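Local atomic coordinates of collagen alpha-1(XX) chain (Homo sapiens, PDB entry 5KF4), a protein that is probably a structural component of the extracellular matrix, to which this fibronectin type III domain would contribute as a compact beta-sandwich module. Residues A[15-20]-A[78-83]; A[25-30]-A[94-99]. One frame throughout, in Å; residues are numbered along the deposited sequence.

Interaction 1: residues A[15-20]-A[78-83]; sequences TSLVLS and VSVFPI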
loop_
_atom_site.group_PDB
_atom_site.type_symbol
_atom_site.label_atom_id
_atom_site.label_comp_id
_atom_site.label_asym_id
_atom_site.label_seq_id
_atom_site.Cartn_x
_atom_site.Cartn_y
_atom_site.Cartn_z
ATOM N N THR A 15 9.056 -6.655 1.407
ATOM C CA THR A 15 10.157 -5.781 1.030
ATOM C C THR A 15 10.061 -5.375 -0.432
ATOM O O THR A 15 9.247 -5.921 -1.183
ATOM C CB THR A 15 11.525 -6.448 1.279
ATOM O OG1 THR A 15 11.574 -7.714 0.612
ATOM C CG2 THR A 15 11.763 -6.651 2.772
ATOM N N SER A 16 10.877 -4.392 -0.809
ATOM C CA SER A 16 11.085 -4.021 -2.209
ATOM C C SER A 16 9.793 -3.626 -2.918
ATOM O O SER A 16 9.315 -4.342 -3.799
ATOM C CB SER A 16 11.771 -5.165 -2.968
ATOM O OG SER A 16 10.853 -6.165 -3.367
ATOM N N LEU A 17 9.235 -2.481 -2.536
ATOM C CA LEU A 17 8.006 -1.993 -3.150
ATOM C C LEU A 17 8.258 -1.467 -4.563
ATOM O O LEU A 17 9.141 -0.640 -4.779
ATOM C CB LEU A 17 7.382 -0.891 -2.292
ATOM C CG LEU A 17 6.049 -0.335 -2.794
ATOM C CD1 LEU A 17 4.956 -1.354 -2.518
ATOM C CD2 LEU A 17 5.721 0.999 -2.158
ATOM N N VAL A 18 7.472 -1.947 -5.521
ATOM C CA VAL A 18 7.603 -1.525 -6.913
ATOM C C VAL A 18 6.291 -0.931 -7.435
ATOM O O VAL A 18 5.280 -1.623 -7.532
ATOM C CB VAL A 18 8.031 -2.698 -7.824
ATOM C CG1 VAL A 18 8.249 -2.218 -9.244
ATOM C CG2 VAL A 18 9.291 -3.360 -7.284
ATOM N N LEU A 19 6.325 0.350 -7.785
ATOM C CA LEU A 19 5.148 1.053 -8.291
ATOM C C LEU A 19 5.254 1.261 -9.801
ATOM O O LEU A 19 6.025 2.104 -10.256
ATOM C CB LEU A 19 4.969 2.407 -7.586
ATOM C CG LEU A 19 4.989 2.509 -6.054
ATOM C CD1 LEU A 19 6.401 2.429 -5.490
ATOM C CD2 LEU A 19 4.323 3.789 -5.590
ATOM N N SER A 20 4.496 0.485 -10.573
ATOM C CA SER A 20 4.612 0.526 -12.032
ATOM C C SER A 20 3.258 0.647 -12.731
ATOM O O SER A 20 2.237 0.871 -12.079
ATOM C CB SER A 20 5.341 -0.719 -12.545
ATOM O OG SER A 20 4.644 -1.901 -12.194
ATOM N N VAL A 78 1.579 6.015 -1.126
ATOM C CA VAL A 78 1.037 4.666 -1.199
ATOM C C VAL A 78 1.697 3.763 -0.164
ATOM O O VAL A 78 2.913 3.657 -0.128
ATOM C CB VAL A 78 1.233 4.068 -2.598
ATOM C CG1 VAL A 78 0.661 2.675 -2.647
ATOM C CG2 VAL A 78 0.569 4.949 -3.643
ATOM N N SER A 79 0.894 3.119 0.678
ATOM C CA SER A 79 1.431 2.314 1.771
ATOM C C SER A 79 0.947 0.864 1.742
ATOM O O SER A 79 -0.188 0.582 1.351
ATOM C CB SER A 79 1.079 2.953 3.113
ATOM O OG SER A 79 1.617 4.260 3.211
ATOM N N VAL A 80 1.820 -0.048 2.167
ATOM C CA VAL A 80 1.484 -1.465 2.274
ATOM C C VAL A 80 1.700 -1.973 3.695
ATOM O O VAL A 80 2.831 -2.052 4.160
ATOM C CB VAL A 80 2.327 -2.318 1.314
ATOM C CG1 VAL A 80 1.962 -3.789 1.447
ATOM C CG2 VAL A 80 2.144 -1.846 -0.110
ATOM N N PHE A 81 0.615 -2.325 4.376
ATOM C CA PHE A 81 0.682 -2.799 5.758
ATOM C C PHE A 81 0.373 -4.288 5.844
ATOM O O PHE A 81 -0.699 -4.726 5.436
ATOM C CB PHE A 81 -0.292 -2.022 6.637
ATOM C CG PHE A 81 0.068 -0.577 6.820
ATOM C CD1 PHE A 81 0.906 -0.184 7.850
ATOM C CD2 PHE A 81 -0.435 0.391 5.961
ATOM C CE1 PHE A 81 1.229 1.147 8.027
ATOM C CE2 PHE A 81 -0.111 1.725 6.131
ATOM C CZ PHE A 81 0.722 2.104 7.164
ATOM N N PRO A 82 1.310 -5.078 6.387
ATOM C CA PRO A 82 1.011 -6.504 6.553
ATOM C C PRO A 82 0.088 -6.771 7.737
ATOM O O PRO A 82 0.263 -6.170 8.801
ATOM C CB PRO A 82 2.392 -7.125 6.790
ATOM C CG PRO A 82 3.206 -6.020 7.388
ATOM C CD PRO A 82 2.665 -4.723 6.844
ATOM N N ILE A 83 -0.862 -7.686 7.563
ATOM C CA ILE A 83 -1.783 -8.010 8.644
ATOM C C ILE A 83 -1.642 -9.477 9.055
ATOM O O ILE A 83 -2.052 -10.387 8.332
ATOM C CB ILE A 83 -3.259 -7.729 8.244
ATOM C CG1 ILE A 83 -3.439 -6.287 7.754
ATOM C CG2 ILE A 83 -4.204 -8.050 9.396
ATOM C CD1 ILE A 83 -3.086 -5.231 8.774
#
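Ser16 OG, on the residue just ahead of the Leu17 that meets Val80, is gripped twice: it donates to Thr15 O at 2.7 Å and is also hydrogen-bonded to Thr32 OG1 on the neighbouring strand 27-32. The first bond is poorly directed, its donor standing above the carbonyl plane at a C=O...donor angle of 98°. Beyond this kink the two strands face each other across the sandwich, their axes 9.7 Å apart at closest approach and their directions 141° apart. Leu17 does most of the touching. With CG anti to the backbone N (chi1 -177°), its CD1 reaches Val80 CG2 at 3.7 Å, the methyl of Val80 on the backbone-N side, and the two side chains pass at a slant. The other branch, Leu17 CD2, lies 4.4 Å from Val78 O. Leu19 comes in more loosely, CD2 to Val78 CB at 4.3 Å. Leu29 of strand 27-32 packs on Leu17, Val78 and Val80 alike, while Leu92 adds to the cover of Leu17. The side chains that meet are all aliphatic: the first strand of a fibronectin type III sandwich is held to the opposing sheet here by branched methyls, and its polar bonds go to its own sheet.

Interaction 2: residues A[25-30]-A[94-99]; sequences SSIRLS and GLVTTA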
loop_
_atom_site.group_PDB
_atom_site.type_symbol
_atom_site.label_atom_id
_atom_site.label_comp_id
_atom_site.label_asym_id
_atom_site.label_seq_id
_atom_site.Cartn_x
_atom_site.Cartn_y
_atom_site.Cartn_z
ATOM N N SER A 25 -5.280 6.919 -14.212
ATOM C CA SER A 25 -6.203 6.572 -13.137
ATOM C C SER A 25 -5.782 5.355 -12.311
ATOM O O SER A 25 -6.479 4.965 -11.376
ATOM C CB SER A 25 -7.599 6.335 -13.719
ATOM O OG SER A 25 -7.604 5.209 -14.577
ATOM N N SER A 26 -4.650 4.753 -12.652
ATOM C CA SER A 26 -4.210 3.525 -11.988
ATOM C C SER A 26 -2.698 3.426 -11.814
ATOM O O SER A 26 -1.927 3.986 -12.590
ATOM C CB SER A 26 -4.696 2.294 -12.757
ATOM O OG SER A 26 -3.852 2.047 -13.874
ATOM N N ILE A 27 -2.286 2.711 -10.773
ATOM C CA ILE A 27 -0.889 2.323 -10.620
ATOM C C ILE A 27 -0.847 0.857 -10.213
ATOM O O ILE A 27 -1.822 0.326 -9.677
ATOM C CB ILE A 27 -0.132 3.140 -9.552
ATOM C CG1 ILE A 27 -0.611 2.766 -8.148
ATOM C CG2 ILE A 27 -0.211 4.635 -9.847
ATOM C CD1 ILE A 27 0.401 3.067 -7.059
ATOM N N ARG A 28 0.266 0.185 -10.474
ATOM C CA ARG A 28 0.399 -1.157 -9.940
ATOM C C ARG A 28 1.347 -1.127 -8.763
ATOM O O ARG A 28 2.343 -0.410 -8.761
ATOM C CB ARG A 28 0.888 -2.159 -10.983
ATOM C CG ARG A 28 0.230 -3.513 -10.787
ATOM C CD ARG A 28 0.646 -4.556 -11.808
ATOM N NE ARG A 28 -0.502 -5.258 -12.386
ATOM C CZ ARG A 28 -1.396 -5.972 -11.704
ATOM N NH1 ARG A 28 -2.391 -6.562 -12.353
ATOM N NH2 ARG A 28 -1.312 -6.102 -10.386
ATOM N N LEU A 29 1.015 -1.925 -7.758
ATOM C CA LEU A 29 1.819 -2.022 -6.558
ATOM C C LEU A 29 2.419 -3.409 -6.496
ATOM O O LEU A 29 1.731 -4.398 -6.743
ATOM C CB LEU A 29 0.965 -1.742 -5.327
ATOM C CG LEU A 29 1.657 -1.097 -4.136
ATOM C CD1 LEU A 29 2.396 0.155 -4.580
ATOM C CD2 LEU A 29 0.612 -0.776 -3.092
ATOM N N SER A 30 3.704 -3.482 -6.177
ATOM C CA SER A 30 4.372 -4.769 -6.087
ATOM C C SER A 30 5.361 -4.776 -4.932
ATOM O O SER A 30 6.029 -3.781 -4.670
ATOM C CB SER A 30 5.079 -5.093 -7.405
ATOM O OG SER A 30 4.174 -5.652 -8.344
ATOM N N GLY A 94 5.847 4.784 -0.830
ATOM C CA GLY A 94 6.496 5.588 -1.848
ATOM C C GLY A 94 5.548 6.581 -2.492
ATOM O O GLY A 94 4.329 6.474 -2.357
ATOM N N LEU A 95 6.115 7.553 -3.197
ATOM C CA LEU A 95 5.326 8.562 -3.888
ATOM C C LEU A 95 5.293 8.269 -5.378
ATOM O O LEU A 95 6.328 7.997 -5.988
ATOM C CB LEU A 95 5.895 9.960 -3.648
ATOM C CG LEU A 95 5.869 10.519 -2.227
ATOM C CD1 LEU A 95 6.752 11.753 -2.152
ATOM C CD2 LEU A 95 4.445 10.856 -1.802
ATOM N N VAL A 96 4.105 8.336 -5.964
ATOM C CA VAL A 96 3.968 8.225 -7.408
ATOM C C VAL A 96 2.948 9.233 -7.931
ATOM O O VAL A 96 1.886 9.422 -7.341
ATOM C CB VAL A 96 3.562 6.789 -7.826
ATOM C CG1 VAL A 96 2.283 6.356 -7.124
ATOM C CG2 VAL A 96 3.418 6.688 -9.337
ATOM N N THR A 97 3.293 9.904 -9.024
ATOM C CA THR A 97 2.388 10.859 -9.650
ATOM C C THR A 97 1.784 10.214 -10.890
ATOM O O THR A 97 2.511 9.739 -11.762
ATOM C CB THR A 97 3.097 12.179 -10.030
ATOM O OG1 THR A 97 3.555 12.836 -8.843
ATOM C CG2 THR A 97 2.142 13.111 -10.754
ATOM N N THR A 98 0.455 10.181 -10.960
ATOM C CA THR A 98 -0.229 9.570 -12.096
ATOM C C THR A 98 -0.003 10.377 -13.375
ATOM O O THR A 98 0.257 11.580 -13.329
ATOM C CB THR A 98 -1.759 9.421 -11.843
ATOM O OG1 THR A 98 -2.332 10.698 -11.537
ATOM C CG2 THR A 98 -2.029 8.474 -10.690
ATOM N N ALA A 99 -0.068 9.690 -14.511
ATOM C CA ALA A 99 0.072 10.321 -15.817
ATOM C C ALA A 99 -0.995 11.403 -16.028
ATOM O O ALA A 99 -2.056 11.357 -15.405
ATOM C CB ALA A 99 -0.007 9.265 -16.914
#
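Strands 27-30 and 94-97 run in roughly opposite directions on facing sheets, with Ile27 CA 8.3 Å from Val96 CA, a spacing filled by side chains. Ile27 and Val96 point at each other and meet tip to tip: Ile27 CD1 touches Val96 CG1 at 3.8 Å, and Ile27 CG2 reaches the same methyl at 4.1 Å, so one branch of the valine takes both ends of the isoleucine fork. The rotations that bring Ile27 CD1 and Val96 CG1 together (chi1 71° for Ile27, 56° for Val96) each place CG1 between the backbone N and the carbonyl carbon, a hindered position. Past the end of the second strand, Thr98 adds a looser contact with its methyl, CG2 lying 4.3 Å from Ile27 CG2. The hydroxyl of Thr98 is turned to other work: OG1 is hydrogen-bonded to Ala71 O and Thr74 N, in the connection between strands 64-67 and 75-84. Leu70 from that connection packs against both Ile27 and Thr98, and Val22 lies on Ile27 and Val96. This end of the core therefore closes on methyl groups, and the one buried hydroxyl among the touching side chains is satisfied by backbone, leaving Thr98 to present an apolar face to Ile27.

In the fold
Interactions 1 and 2, whose centres lie about 11 Å apart, both bridge the two sheets of the fibronectin type III sandwich, and each takes one strand from either sheet. In the smaller sheet, 15-20 and 27-30 are antiparallel neighbours, joined by probable hydrogen bonds from Val18 N to Ser30 O (2.5 Å) and from Arg28 N to Ser20 O (2.6 Å). In the larger, strands 75-84 and 87-97 pair likewise, Val78 with Gly94. The apolar layers merge as well: Leu29 CD2 lies 3.5 Å from Val78 CG1, and Leu19 packs on Val96. Interactions 1 and 2 are thus successive parts of one core, interaction 1 nearer the middle of the domain and interaction 2 toward its C-terminal end.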